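Local coordinates for protein dipeptidase AC. Metallo peptidase. MEROPS family M19 (Rhodobacter sphaeroides, PDB 3LY0) that probably hydrolyses dipeptides as a zinc-dependent peptidase, and here holds a phosphinate mimic of L-Ala-D-Ala beside two zinc ions, at residues A[151-155]-A[200-206]; A[170-174]-A[188-194]; A[257-261]-A[347-353]. All coordinates share one frame; numbering follows the deposited sequence.

Contact 1: residues A[151-155]-A[200-206]; sequences LHLFH and ECNRLKI
Glu-200 meets helix 149-157 twice. Its aliphatic CG rests on Leu-151, 3.6 Å from CD2, while the bend of the chain beyond CG swings the carboxylate round to the imidazole of His-152. There Glu-200 OE1 lies 3.0 Å from CE1 of His-152, at the ring edge. Next along the chain, SG of Cys-201 lies 4.2 Å from both CD1 and CD2 of Leu-151, a small apolar group in a buried place.

Arg-203 grips Glu-200 side-on through two nitrogens, and both bonds end on one oxygen: NH1 reaches Glu-200 OE1 at 2.8 Å and NE at 3.1 Å. The same NH1 stands at the edge of the His-152 ring, whose plane is turned only 25° from the guanidinium. The salt bridge thus fixes the carboxylate beside the histidine, and the carboxylate would probably offset part of any positive charge gathered there.

Leu-204 meets both histidines: its CD1 comes across to ND1 of His-152 at 3.8 Å and also touches Leu-151, whereas CB stands over one face of the His-155 ring, toward its rim. Lys-205 takes positive phi and ends the helix in a Schellman motif, with Ile-206 N bonded to Cys-201 O and Lys-205 N weakly to Asn-202 O. Ile-206 then points back at helix 149-157. Its CD1 packs 3.8 Å from CD1 of Leu-151, and its CG1 approaches CD2 of His-155, whose ring is extended across by a CG anti to the backbone N (chi1 180°).

Leu-151, Cys-201 and Ile-206 also pack on Leu-162 of strand 159-163. Segments 151-155 and 200-204 run at 31° to one another; neighbouring helices packed outside successive parallel strands, here 159-163 and 207-208, are what an alpha/beta barrel of the TIM-barrel clan shows.

Contact 2: residues A[170-174]-A[188-194]; sequences TVFGH and EGLTEAG
Thr-191 ties the two segments together by donating twice. Its OG1 gives a short 2.6 Å hydrogen bond to Val-171 O, and its backbone N reaches Phe-172 O at 3.1 Å from above the carbonyl plane. Thr-191 is also the N-cap of helix 192-204, its OG1 accepting from Gly-194 N (3.0 Å); with chi1 at 64° the hydroxyl stands between backbone N and carbonyl carbon, where it can serve both partners. A valine here would probably leave Val-171 O without its donor and the first turn of the helix without its cap.

Farther along, a water accepts from His-174 N and lies 2.8 Å from Glu-188 O, to which it can donate. The His-174 ring lies alongside the Glu-188 side chain, CD2 3.8 Å from CB.

Glycine allows the close approach at Gly-194: a side chain there would clash with Phe-172 O, which Gly-194 CA meets at 3.3 Å in a CA-H...O contact. The Phe-172 ring turns an edge to the backbone of Ala-193, while Val-171 CG2 covers one face.

The type I turn from Thr-170 to Gly-173, between strands 159-163 and 179-180, seats on the start of helix 192-204, where Phe-172 reaches Leu-197 and Leu-190 packs on Val-198.

Contact 3: residues A[257-261]-A[347-353]; sequences SRGMV and WYGLLER
Not far from the zinc ligands His-13 and His-233, strand 260-263 meets helix 336-354 where Met-260 lies over the indole of Trp-347, a Met-aromatic contact. With chi2 bent to 70°, the methionine runs across one face of the ring system. Its CE sits 3.5 Å from the centroid of the five-membered ring, only 2° off the normal, in a CH-pi contact; SD stands higher above the six-membered ring. CG approaches CZ3 of Trp-347 at 3.7 Å, and CB packs equally close on CG of Leu-350. A flexible, unbranched thioether suits this wide flat surface, while the indole NE1 is held by the carbonyl of Met-303.

In this TIM-barrel clan enzyme, helix 336-354 lies against the strands, with Leu-350 and Trp-347 also touching Val-230 of the adjacent strand 230-231.

Toward the surface the contact turns polar. Arg-258, at positive phi in a Schellman motif, ends the preceding helix and presents its carbonyl to Arg-353. Two bent hydrogen bonds run side-on from NE (3.0 Å) and NH2 (2.9 Å) of Arg-353 to Arg-258 O. The NE bond lies in the carbonyl plane; NH2 comes from above it. CD of Arg-353 lies over one face of the Arg-258 guanidinium, near its rim, 3.5 Å from Arg-258 NH2.

In the fold
Contacts 1 and 2 share helix 192-204: contact 2 anchors its beginning and contact 1 its end, with centres 17 Å apart, and in sequence contact 2 falls within the span that contact 1 brackets. Contact 3 follows later in the chain and joins another part of the fold, its centre about 18 Å from that of contact 1 and 24 Å from that of contact 2. The side chain of its Trp-347 lies about 7 Å from that of the zinc ligand His-13, but about 12 Å from a zinc ion and 13 Å from the inhibitor. Side chain to side chain, His-174 in contact 2 is about 9 Å from His-212, another zinc ligand, and Ile-206 in contact 1 about 12 Å from Glu-139.

Contact 1: residues A[151-155]-A[200-206]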
ATOM      1  N   LEU A 151      14.448  -3.079  13.737  1.00 10.28           N
ATOM      2  CA  LEU A 151      13.670  -1.879  13.452  1.00  9.83           C
ATOM      3  C   LEU A 151      14.584  -0.660  13.413  1.00 11.12           C
ATOM      4  O   LEU A 151      14.473   0.184  12.531  1.00 10.88           O
ATOM      5  CB  LEU A 151      12.549  -1.687  14.484  1.00 12.18           C
ATOM      6  CG  LEU A 151      11.589  -0.522  14.218  1.00 12.84           C
ATOM      7  CD1 LEU A 151      10.716  -0.856  13.023  1.00 13.68           C
ATOM      8  CD2 LEU A 151      10.716  -0.261  15.449  1.00 14.10           C
ATOM      9  N   HIS A 152      15.511  -0.584  14.363  1.00 10.94           N
ATOM     10  CA  HIS A 152      16.439   0.532  14.398  1.00 11.31           C
ATOM     11  C   HIS A 152      17.399   0.488  13.223  1.00 11.14           C
ATOM     12  O   HIS A 152      17.710   1.520  12.635  1.00 12.17           O
ATOM     13  CB  HIS A 152      17.179   0.560  15.735  1.00 11.95           C
ATOM     14  CG  HIS A 152      16.261   0.711  16.901  1.00 12.53           C
ATOM     15  ND1 HIS A 152      15.876   1.942  17.384  1.00 14.38           N
ATOM     16  CD2 HIS A 152      15.615  -0.212  17.652  1.00 16.22           C
ATOM     17  CE1 HIS A 152      15.042   1.768  18.396  1.00 12.99           C
ATOM     18  NE2 HIS A 152      14.873   0.473  18.583  1.00 16.86           N
ATOM     19  N   LEU A 153      17.855  -0.708  12.866  1.00 11.17           N
ATOM     20  CA  LEU A 153      18.715  -0.861  11.699  1.00 12.52           C
ATOM     21  C   LEU A 153      18.018  -0.397  10.425  1.00 10.54           C
ATOM     22  O   LEU A 153      18.557   0.423   9.681  1.00 11.79           O
ATOM     23  CB  LEU A 153      19.156  -2.310  11.534  1.00 11.52           C
ATOM     24  CG  LEU A 153      20.115  -2.842  12.595  1.00 11.28           C
ATOM     25  CD1 LEU A 153      20.372  -4.311  12.333  1.00 13.15           C
ATOM     26  CD2 LEU A 153      21.417  -2.071  12.556  1.00 14.44           C
ATOM     27  N   PHE A 154      16.813  -0.905  10.179  1.00 11.49           N
ATOM     28  CA  PHE A 154      16.101  -0.532   8.964  1.00 10.63           C
ATOM     29  C   PHE A 154      15.783   0.958   8.949  1.00 11.76           C
ATOM     30  O   PHE A 154      15.878   1.598   7.911  1.00 10.76           O
ATOM     31  CB  PHE A 154      14.839  -1.390   8.770  1.00 11.96           C
ATOM     32  CG  PHE A 154      15.104  -2.709   8.088  1.00 14.06           C
ATOM     33  CD1 PHE A 154      15.233  -2.774   6.705  1.00 15.45           C
ATOM     34  CD2 PHE A 154      15.208  -3.886   8.822  1.00 13.99           C
ATOM     35  CE1 PHE A 154      15.475  -3.982   6.065  1.00 15.78           C
ATOM     36  CE2 PHE A 154      15.452  -5.105   8.193  1.00 15.32           C
ATOM     37  CZ  PHE A 154      15.588  -5.148   6.807  1.00 17.77           C
ATOM     38  N   HIS A 155      15.411   1.513  10.095  1.00 10.71           N
ATOM     39  CA  HIS A 155      15.154   2.942  10.177  1.00 11.94           C
ATOM     40  C   HIS A 155      16.398   3.741   9.782  1.00 12.07           C
ATOM     41  O   HIS A 155      16.306   4.738   9.053  1.00 11.36           O
ATOM     42  CB  HIS A 155      14.715   3.320  11.585  1.00 12.26           C
ATOM     43  CG  HIS A 155      14.441   4.778  11.743  1.00 12.00           C
ATOM     44  ND1 HIS A 155      15.356   5.647  12.301  1.00 17.17           N
ATOM     45  CD2 HIS A 155      13.373   5.529  11.385  1.00 13.45           C
ATOM     46  CE1 HIS A 155      14.852   6.870  12.297  1.00 19.04           C
ATOM     47  NE2 HIS A 155      13.650   6.825  11.749  1.00 15.28           N
ATOM     48  N   GLU A 200       7.415   1.734  19.545  1.00 13.11           N
ATOM     49  CA  GLU A 200       8.730   2.063  19.006  1.00 13.06           C
ATOM     50  C   GLU A 200       8.616   2.775  17.666  1.00 11.36           C
ATOM     51  O   GLU A 200       9.381   3.700  17.382  1.00 12.90           O
ATOM     52  CB  GLU A 200       9.603   0.817  18.876  1.00 13.75           C
ATOM     53  CG  GLU A 200      11.082   1.128  18.783  1.00 14.23           C
ATOM     54  CD  GLU A 200      11.604   1.776  20.049  1.00 24.39           C
ATOM     55  OE1 GLU A 200      12.567   2.564  19.965  1.00 32.15           O
ATOM     56  OE2 GLU A 200      11.041   1.493  21.128  1.00 26.48           O
ATOM     57  N   CYS A 201       7.642   2.367  16.852  1.00 11.39           N
ATOM     58  CA  CYS A 201       7.410   3.087  15.596  1.00 12.24           C
ATOM     59  C   CYS A 201       6.966   4.520  15.868  1.00 11.69           C
ATOM     60  O   CYS A 201       7.404   5.453  15.192  1.00 12.11           O
ATOM     61  CB  CYS A 201       6.397   2.376  14.699  1.00 10.64           C
ATOM     62  SG  CYS A 201       7.043   0.899  13.886  1.00 12.30           S
ATOM     63  N   ASN A 202       6.086   4.702  16.856  1.00 11.42           N
ATOM     64  CA  ASN A 202       5.707   6.056  17.251  1.00 12.07           C
ATOM     65  C   ASN A 202       6.925   6.888  17.666  1.00 13.89           C
ATOM     66  O   ASN A 202       7.058   8.049  17.290  1.00 14.17           O
ATOM     67  CB  ASN A 202       4.719   6.035  18.421  1.00 15.05           C
ATOM     68  CG  ASN A 202       3.289   5.643  18.017  1.00 13.58           C
ATOM     69  OD1 ASN A 202       2.457   5.415  18.888  1.00 14.58           O
ATOM     70  ND2 ASN A 202       2.994   5.596  16.714  1.00 14.32           N
ATOM     71  N   ARG A 203       7.809   6.291  18.458  1.00 14.04           N
ATOM     72  CA  ARG A 203       8.978   7.018  18.939  1.00 16.55           C
ATOM     73  C   ARG A 203       9.922   7.378  17.796  1.00 13.97           C
ATOM     74  O   ARG A 203      10.450   8.487  17.739  1.00 17.10           O
ATOM     75  CB  ARG A 203       9.713   6.213  20.011  1.00 17.10           C
ATOM     76  CG  ARG A 203      10.595   7.078  20.900  1.00 24.63           C
ATOM     77  CD  ARG A 203      11.337   6.242  21.929  1.00 25.21           C
ATOM     78  NE  ARG A 203      12.267   5.316  21.288  1.00 24.80           N
ATOM     79  CZ  ARG A 203      13.433   5.678  20.761  1.00 25.95           C
ATOM     80  NH1 ARG A 203      14.218   4.770  20.193  1.00 28.96           N
ATOM     81  NH2 ARG A 203      13.811   6.949  20.792  1.00 31.46           N
ATOM     82  N   LEU A 204      10.126   6.433  16.884  1.00 11.67           N
ATOM     83  CA  LEU A 204      10.989   6.645  15.728  1.00 12.39           C
ATOM     84  C   LEU A 204      10.327   7.439  14.607  1.00 12.64           C
ATOM     85  O   LEU A 204      10.990   7.787  13.628  1.00 14.02           O
ATOM     86  CB  LEU A 204      11.472   5.304  15.180  1.00 13.72           C
ATOM     87  CG  LEU A 204      12.435   4.547  16.104  1.00 11.77           C
ATOM     88  CD1 LEU A 204      12.736   3.161  15.540  1.00 14.27           C
ATOM     89  CD2 LEU A 204      13.718   5.346  16.302  1.00 15.85           C
ATOM     90  N   LYS A 205       9.029   7.722  14.756  1.00 12.39           N
ATOM     91  CA  LYS A 205       8.250   8.409  13.721  1.00 13.28           C
ATOM     92  C   LYS A 205       8.243   7.614  12.416  1.00 12.05           C
ATOM     93  O   LYS A 205       8.408   8.171  11.324  1.00 14.58           O
ATOM     94  CB  LYS A 205       8.782   9.826  13.493  1.00 15.09           C
ATOM     95  CG  LYS A 205       8.860  10.661  14.764  1.00 19.07           C
ATOM     96  CD  LYS A 205       7.478  10.871  15.351  1.00 19.40           C
ATOM     97  CE  LYS A 205       7.541  11.614  16.684  1.00 27.47           C
ATOM     98  NZ  LYS A 205       8.028  10.751  17.810  1.00 28.83           N
ATOM     99  N   ILE A 206       8.075   6.305  12.551  1.00  9.99           N
ATOM    100  CA  ILE A 206       7.812   5.398  11.434  1.00 10.98           C
ATOM    101  C   ILE A 206       6.301   5.238  11.304  1.00 10.25           C
ATOM    102  O   ILE A 206       5.631   4.873  12.266  1.00 11.39           O
ATOM    103  CB  ILE A 206       8.457   4.014  11.685  1.00 11.04           C
ATOM    104  CG1 ILE A 206       9.985   4.148  11.727  1.00 11.18           C
ATOM    105  CG2 ILE A 206       8.030   3.010  10.613  1.00 11.35           C
ATOM    106  CD1 ILE A 206      10.704   2.873  12.113  1.00 13.12           C
TER

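Contact 2: residues A[170-174]-A[188-194]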
ATOM      1  N   THR A 170       2.509 -13.060  12.144  1.00 12.91           N
ATOM      2  CA  THR A 170       3.874 -12.654  12.482  1.00 10.45           C
ATOM      3  C   THR A 170       4.029 -12.688  14.000  1.00 12.23           C
ATOM      4  O   THR A 170       3.050 -12.910  14.716  1.00 13.69           O
ATOM      5  CB  THR A 170       4.184 -11.222  12.016  1.00 14.23           C
ATOM      6  OG1 THR A 170       3.487 -10.283  12.844  1.00 16.32           O
ATOM      7  CG2 THR A 170       3.808 -11.020  10.548  1.00 14.44           C
ATOM      8  N   VAL A 171       5.244 -12.461  14.494  1.00 14.42           N
ATOM      9  CA  VAL A 171       5.450 -12.376  15.939  1.00 14.37           C
ATOM     10  C   VAL A 171       4.734 -11.175  16.559  1.00 11.98           C
ATOM     11  O   VAL A 171       4.684 -11.039  17.778  1.00 13.36           O
ATOM     12  CB  VAL A 171       6.952 -12.320  16.309  1.00 13.54           C
ATOM     13  CG1 VAL A 171       7.656 -13.588  15.856  1.00 15.68           C
ATOM     14  CG2 VAL A 171       7.629 -11.088  15.716  1.00 13.96           C
ATOM     15  N   PHE A 172       4.172 -10.303  15.720  1.00 11.35           N
ATOM     16  CA  PHE A 172       3.608  -9.036  16.188  1.00 10.85           C
ATOM     17  C   PHE A 172       2.084  -9.032  16.219  1.00 11.45           C
ATOM     18  O   PHE A 172       1.482  -8.169  16.843  1.00 12.02           O
ATOM     19  CB  PHE A 172       4.095  -7.880  15.301  1.00 11.15           C
ATOM     20  CG  PHE A 172       5.582  -7.740  15.278  1.00 11.22           C
ATOM     21  CD1 PHE A 172       6.259  -7.334  16.413  1.00 13.34           C
ATOM     22  CD2 PHE A 172       6.301  -8.036  14.135  1.00 11.27           C
ATOM     23  CE1 PHE A 172       7.637  -7.222  16.416  1.00 14.30           C
ATOM     24  CE2 PHE A 172       7.684  -7.932  14.131  1.00 13.39           C
ATOM     25  CZ  PHE A 172       8.351  -7.517  15.267  1.00 13.58           C
ATOM     26  N   GLY A 173       1.475  -9.991  15.540  1.00 10.48           N
ATOM     27  CA  GLY A 173       0.035  -9.995  15.386  1.00 10.82           C
ATOM     28  C   GLY A 173      -0.393 -10.734  14.147  1.00 12.69           C
ATOM     29  O   GLY A 173       0.369 -11.516  13.567  1.00 11.57           O
ATOM     30  N   HIS A 174      -1.641 -10.489  13.755  1.00 11.64           N
ATOM     31  CA  HIS A 174      -2.311 -11.311  12.764  1.00 11.10           C
ATOM     32  C   HIS A 174      -2.973 -10.516  11.661  1.00 10.87           C
ATOM     33  O   HIS A 174      -3.646  -9.518  11.916  1.00 11.86           O
ATOM     34  CB  HIS A 174      -3.334 -12.207  13.462  1.00 11.63           C
ATOM     35  CG  HIS A 174      -2.725 -13.064  14.522  1.00 12.68           C
ATOM     36  ND1 HIS A 174      -2.153 -14.283  14.244  1.00 18.69           N
ATOM     37  CD2 HIS A 174      -2.539 -12.848  15.845  1.00 15.88           C
ATOM     38  CE1 HIS A 174      -1.663 -14.799  15.359  1.00 17.69           C
ATOM     39  NE2 HIS A 174      -1.884 -13.948  16.345  1.00 17.73           N
ATOM     40  N   GLU A 188      -6.914 -13.013  16.271  1.00 15.10           N
ATOM     41  CA  GLU A 188      -6.433 -12.358  17.477  1.00 16.02           C
ATOM     42  C   GLU A 188      -5.756 -11.023  17.199  1.00 14.12           C
ATOM     43  O   GLU A 188      -5.312 -10.755  16.080  1.00 14.17           O
ATOM     44  CB  GLU A 188      -5.453 -13.268  18.219  1.00 16.43           C
ATOM     45  CG  GLU A 188      -6.050 -14.584  18.681  1.00 21.53           C
ATOM     46  CD  GLU A 188      -5.027 -15.489  19.347  1.00 30.40           C
ATOM     47  OE1 GLU A 188      -5.413 -16.591  19.792  1.00 39.31           O
ATOM     48  OE2 GLU A 188      -3.837 -15.102  19.428  1.00 34.19           O
ATOM     49  N   GLY A 189      -5.680 -10.186  18.227  1.00 14.99           N
ATOM     50  CA  GLY A 189      -5.038  -8.894  18.108  1.00 13.90           C
ATOM     51  C   GLY A 189      -3.525  -8.944  18.206  1.00 13.35           C
ATOM     52  O   GLY A 189      -2.910  -9.995  18.005  1.00 13.43           O
ATOM     53  N   LEU A 190      -2.934  -7.794  18.502  1.00 13.46           N
ATOM     54  CA  LEU A 190      -1.489  -7.679  18.605  1.00 12.38           C
ATOM     55  C   LEU A 190      -0.961  -8.517  19.754  1.00 13.40           C
ATOM     56  O   LEU A 190      -1.626  -8.682  20.785  1.00 15.67           O
ATOM     57  CB  LEU A 190      -1.068  -6.232  18.834  1.00 14.85           C
ATOM     58  CG  LEU A 190      -1.416  -5.248  17.718  1.00 12.98           C
ATOM     59  CD1 LEU A 190      -0.850  -3.887  18.044  1.00 16.66           C
ATOM     60  CD2 LEU A 190      -0.906  -5.762  16.367  1.00 15.18           C
ATOM     61  N   THR A 191       0.241  -9.047  19.562  1.00 12.01           N
ATOM     62  CA  THR A 191       0.985  -9.691  20.636  1.00 12.08           C
ATOM     63  C   THR A 191       1.673  -8.618  21.471  1.00 14.22           C
ATOM     64  O   THR A 191       1.643  -7.432  21.136  1.00 14.16           O
ATOM     65  CB  THR A 191       2.070 -10.599  20.066  1.00 12.38           C
ATOM     66  OG1 THR A 191       3.019  -9.782  19.362  1.00 12.51           O
ATOM     67  CG2 THR A 191       1.492 -11.642  19.122  1.00 14.32           C
ATOM     68  N   GLU A 192       2.319  -9.023  22.564  1.00 13.51           N
ATOM     69  CA  GLU A 192       3.036  -8.067  23.377  1.00 16.14           C
ATOM     70  C   GLU A 192       4.121  -7.393  22.526  1.00 13.53           C
ATOM     71  O   GLU A 192       4.333  -6.182  22.612  1.00 14.44           O
ATOM     72  CB  GLU A 192       3.625  -8.755  24.616  1.00 18.98           C
ATOM     73  CG  GLU A 192       4.089  -7.782  25.694  1.00 23.19           C
ATOM     74  CD  GLU A 192       5.534  -7.358  25.517  1.00 26.10           C
ATOM     75  OE1 GLU A 192       6.287  -8.096  24.844  1.00 25.36           O
ATOM     76  OE2 GLU A 192       5.916  -6.296  26.060  1.00 29.66           O
ATOM     77  N   ALA A 193       4.784  -8.189  21.690  1.00 14.02           N
ATOM     78  CA  ALA A 193       5.797  -7.650  20.783  1.00 14.08           C
ATOM     79  C   ALA A 193       5.193  -6.626  19.819  1.00 11.77           C
ATOM     80  O   ALA A 193       5.813  -5.599  19.533  1.00 11.72           O
ATOM     81  CB  ALA A 193       6.475  -8.771  20.016  1.00 14.17           C
ATOM     82  N   GLY A 194       3.989  -6.910  19.329  1.00 12.93           N
ATOM     83  CA  GLY A 194       3.279  -5.978  18.467  1.00 13.44           C
ATOM     84  C   GLY A 194       2.969  -4.663  19.162  1.00 12.66           C
ATOM     85  O   GLY A 194       3.062  -3.588  18.570  1.00 13.21           O
TER
HETATM   86  O   HOH W   1      -3.627  -8.800  14.924  1.00 12.78           O

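Contact 3: residues A[257-261]-A[347-353]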
ATOM      1  N   SER A 257      -8.666  10.185  14.139  1.00 15.75           N
ATOM      2  CA  SER A 257      -7.218  10.297  14.302  1.00 15.29           C
ATOM      3  C   SER A 257      -6.567  11.229  13.282  1.00 14.00           C
ATOM      4  O   SER A 257      -5.351  11.403  13.312  1.00 14.25           O
ATOM      5  CB  SER A 257      -6.568   8.916  14.196  1.00 13.33           C
ATOM      6  OG  SER A 257      -6.474   8.492  12.842  1.00 12.86           O
ATOM      7  N   ARG A 258      -7.364  11.814  12.387  1.00 17.46           N
ATOM      8  CA  ARG A 258      -6.846  12.636  11.286  1.00 15.12           C
ATOM      9  C   ARG A 258      -5.938  11.806  10.388  1.00 12.77           C
ATOM     10  O   ARG A 258      -4.850  12.242   9.997  1.00 13.75           O
ATOM     11  CB  ARG A 258      -6.095  13.863  11.805  1.00 21.30           C
ATOM     12  CG  ARG A 258      -6.897  14.735  12.760  1.00 25.03           C
ATOM     13  CD  ARG A 258      -6.050  15.912  13.234  1.00 28.80           C
ATOM     14  NE  ARG A 258      -5.676  16.800  12.135  1.00 38.36           N
ATOM     15  CZ  ARG A 258      -4.582  17.557  12.120  1.00 37.80           C
ATOM     16  NH1 ARG A 258      -3.736  17.531  13.144  1.00 39.10           N
ATOM     17  NH2 ARG A 258      -4.328  18.338  11.075  1.00 35.87           N
ATOM     18  N   GLY A 259      -6.411  10.608  10.060  1.00 12.15           N
ATOM     19  CA  GLY A 259      -5.614   9.629   9.339  1.00 12.59           C
ATOM     20  C   GLY A 259      -5.718   9.672   7.824  1.00 11.61           C
ATOM     21  O   GLY A 259      -5.893  10.727   7.223  1.00 13.69           O
ATOM     22  N   MET A 260      -5.583   8.512   7.192  1.00 10.02           N
ATOM     23  CA  MET A 260      -5.505   8.480   5.737  1.00  9.66           C
ATOM     24  C   MET A 260      -5.807   7.084   5.237  1.00  9.58           C
ATOM     25  O   MET A 260      -5.363   6.081   5.827  1.00 10.73           O
ATOM     26  CB  MET A 260      -4.087   8.884   5.309  1.00 11.26           C
ATOM     27  CG  MET A 260      -3.876   9.002   3.804  1.00 11.42           C
ATOM     28  SD  MET A 260      -4.727  10.420   2.996  1.00  8.65           S
ATOM     29  CE  MET A 260      -4.106  10.205   1.322  1.00 13.17           C
ATOM     30  N   VAL A 261      -6.585   7.022   4.156  1.00  9.86           N
ATOM     31  CA  VAL A 261      -6.831   5.760   3.469  1.00  9.58           C
ATOM     32  C   VAL A 261      -6.491   5.915   1.998  1.00  9.90           C
ATOM     33  O   VAL A 261      -6.956   6.851   1.341  1.00  9.29           O
ATOM     34  CB  VAL A 261      -8.294   5.278   3.626  1.00 11.57           C
ATOM     35  CG1 VAL A 261      -8.532   4.028   2.776  1.00 12.57           C
ATOM     36  CG2 VAL A 261      -8.597   4.984   5.089  1.00 12.11           C
ATOM     37  N   TRP A 347      -1.676  12.836   0.937  1.00 11.12           N
ATOM     38  CA  TRP A 347      -0.524  12.061   1.395  1.00 12.27           C
ATOM     39  C   TRP A 347       0.543  12.965   1.981  1.00 10.79           C
ATOM     40  O   TRP A 347       1.119  12.642   3.017  1.00 10.74           O
ATOM     41  CB  TRP A 347       0.098  11.206   0.290  1.00 10.58           C
ATOM     42  CG  TRP A 347      -0.560   9.862   0.178  1.00  9.71           C
ATOM     43  CD1 TRP A 347      -1.204   9.346  -0.916  1.00  9.66           C
ATOM     44  CD2 TRP A 347      -0.665   8.869   1.210  1.00 10.65           C
ATOM     45  NE1 TRP A 347      -1.691   8.095  -0.632  1.00  9.51           N
ATOM     46  CE2 TRP A 347      -1.373   7.775   0.666  1.00  8.30           C
ATOM     47  CE3 TRP A 347      -0.225   8.798   2.541  1.00 10.50           C
ATOM     48  CZ2 TRP A 347      -1.653   6.622   1.403  1.00  9.78           C
ATOM     49  CZ3 TRP A 347      -0.497   7.645   3.270  1.00 11.11           C
ATOM     50  CH2 TRP A 347      -1.208   6.575   2.696  1.00  9.86           C
ATOM     51  N   TYR A 348       0.829  14.082   1.318  1.00 10.51           N
ATOM     52  CA  TYR A 348       1.898  14.947   1.811  1.00 10.56           C
ATOM     53  C   TYR A 348       1.568  15.498   3.194  1.00 13.84           C
ATOM     54  O   TYR A 348       2.439  15.559   4.060  1.00 12.22           O
ATOM     55  CB  TYR A 348       2.218  16.084   0.829  1.00 12.04           C
ATOM     56  CG  TYR A 348       2.688  15.648  -0.544  1.00 12.28           C
ATOM     57  CD1 TYR A 348       3.142  14.355  -0.787  1.00 11.86           C
ATOM     58  CD2 TYR A 348       2.685  16.546  -1.604  1.00 12.96           C
ATOM     59  CE1 TYR A 348       3.572  13.969  -2.049  1.00 11.18           C
ATOM     60  CE2 TYR A 348       3.108  16.167  -2.873  1.00 13.01           C
ATOM     61  CZ  TYR A 348       3.551  14.876  -3.088  1.00 11.76           C
ATOM     62  OH  TYR A 348       3.975  14.495  -4.340  1.00 13.74           O
ATOM     63  N   GLY A 349       0.316  15.899   3.397  1.00 12.81           N
ATOM     64  CA  GLY A 349      -0.132  16.340   4.706  1.00 13.46           C
ATOM     65  C   GLY A 349      -0.017  15.237   5.746  1.00 13.96           C
ATOM     66  O   GLY A 349       0.447  15.473   6.858  1.00 12.93           O
ATOM     67  N   LEU A 350      -0.450  14.028   5.388  1.00 12.34           N
ATOM     68  CA  LEU A 350      -0.349  12.885   6.287  1.00 11.46           C
ATOM     69  C   LEU A 350       1.111  12.647   6.709  1.00 10.88           C
ATOM     70  O   LEU A 350       1.401  12.390   7.887  1.00 11.39           O
ATOM     71  CB  LEU A 350      -0.943  11.638   5.614  1.00 12.23           C
ATOM     72  CG  LEU A 350      -0.880  10.312   6.391  1.00  9.61           C
ATOM     73  CD1 LEU A 350       0.506   9.667   6.326  1.00 11.80           C
ATOM     74  CD2 LEU A 350      -1.326  10.484   7.841  1.00 11.99           C
ATOM     75  N   LEU A 351       2.028  12.726   5.751  1.00 12.25           N
ATOM     76  CA  LEU A 351       3.437  12.514   6.066  1.00 12.41           C
ATOM     77  C   LEU A 351       3.917  13.544   7.075  1.00 14.14           C
ATOM     78  O   LEU A 351       4.647  13.213   8.001  1.00 14.36           O
ATOM     79  CB  LEU A 351       4.306  12.544   4.811  1.00 13.29           C
ATOM     80  CG  LEU A 351       4.029  11.439   3.786  1.00 13.77           C
ATOM     81  CD1 LEU A 351       4.897  11.656   2.547  1.00 15.09           C
ATOM     82  CD2 LEU A 351       4.243  10.053   4.388  1.00 15.92           C
ATOM     83  N   GLU A 352       3.478  14.787   6.914  1.00 14.51           N
ATOM     84  CA  GLU A 352       3.897  15.845   7.827  1.00 15.44           C
ATOM     85  C   GLU A 352       3.316  15.611   9.220  1.00 15.23           C
ATOM     86  O   GLU A 352       4.000  15.810  10.233  1.00 17.36           O
ATOM     87  CB  GLU A 352       3.522  17.225   7.265  1.00 15.95           C
ATOM     88  CG  GLU A 352       4.327  17.585   6.021  1.00 16.13           C
ATOM     89  CD  GLU A 352       3.865  18.865   5.342  1.00 19.49           C
ATOM     90  OE1 GLU A 352       4.711  19.516   4.694  1.00 19.87           O
ATOM     91  OE2 GLU A 352       2.672  19.214   5.459  1.00 21.85           O
ATOM     92  N   ARG A 353       2.065  15.157   9.277  1.00 15.35           N
ATOM     93  CA  ARG A 353       1.439  14.855  10.557  1.00 14.42           C
ATOM     94  C   ARG A 353       2.082  13.674  11.276  1.00 17.47           C
ATOM     95  O   ARG A 353       1.988  13.564  12.497  1.00 20.82           O
ATOM     96  CB  ARG A 353      -0.060  14.592  10.392  1.00 16.88           C
ATOM     97  CG  ARG A 353      -0.850  15.778   9.879  1.00 19.97           C
ATOM     98  CD  ARG A 353      -2.343  15.610  10.134  1.00 23.13           C
ATOM     99  NE  ARG A 353      -2.953  14.480   9.426  1.00 17.78           N
ATOM    100  CZ  ARG A 353      -3.207  14.466   8.120  1.00 16.35           C
ATOM    101  NH1 ARG A 353      -2.885  15.506   7.365  1.00 19.85           N
ATOM    102  NH2 ARG A 353      -3.781  13.408   7.566  1.00 16.95           N
TER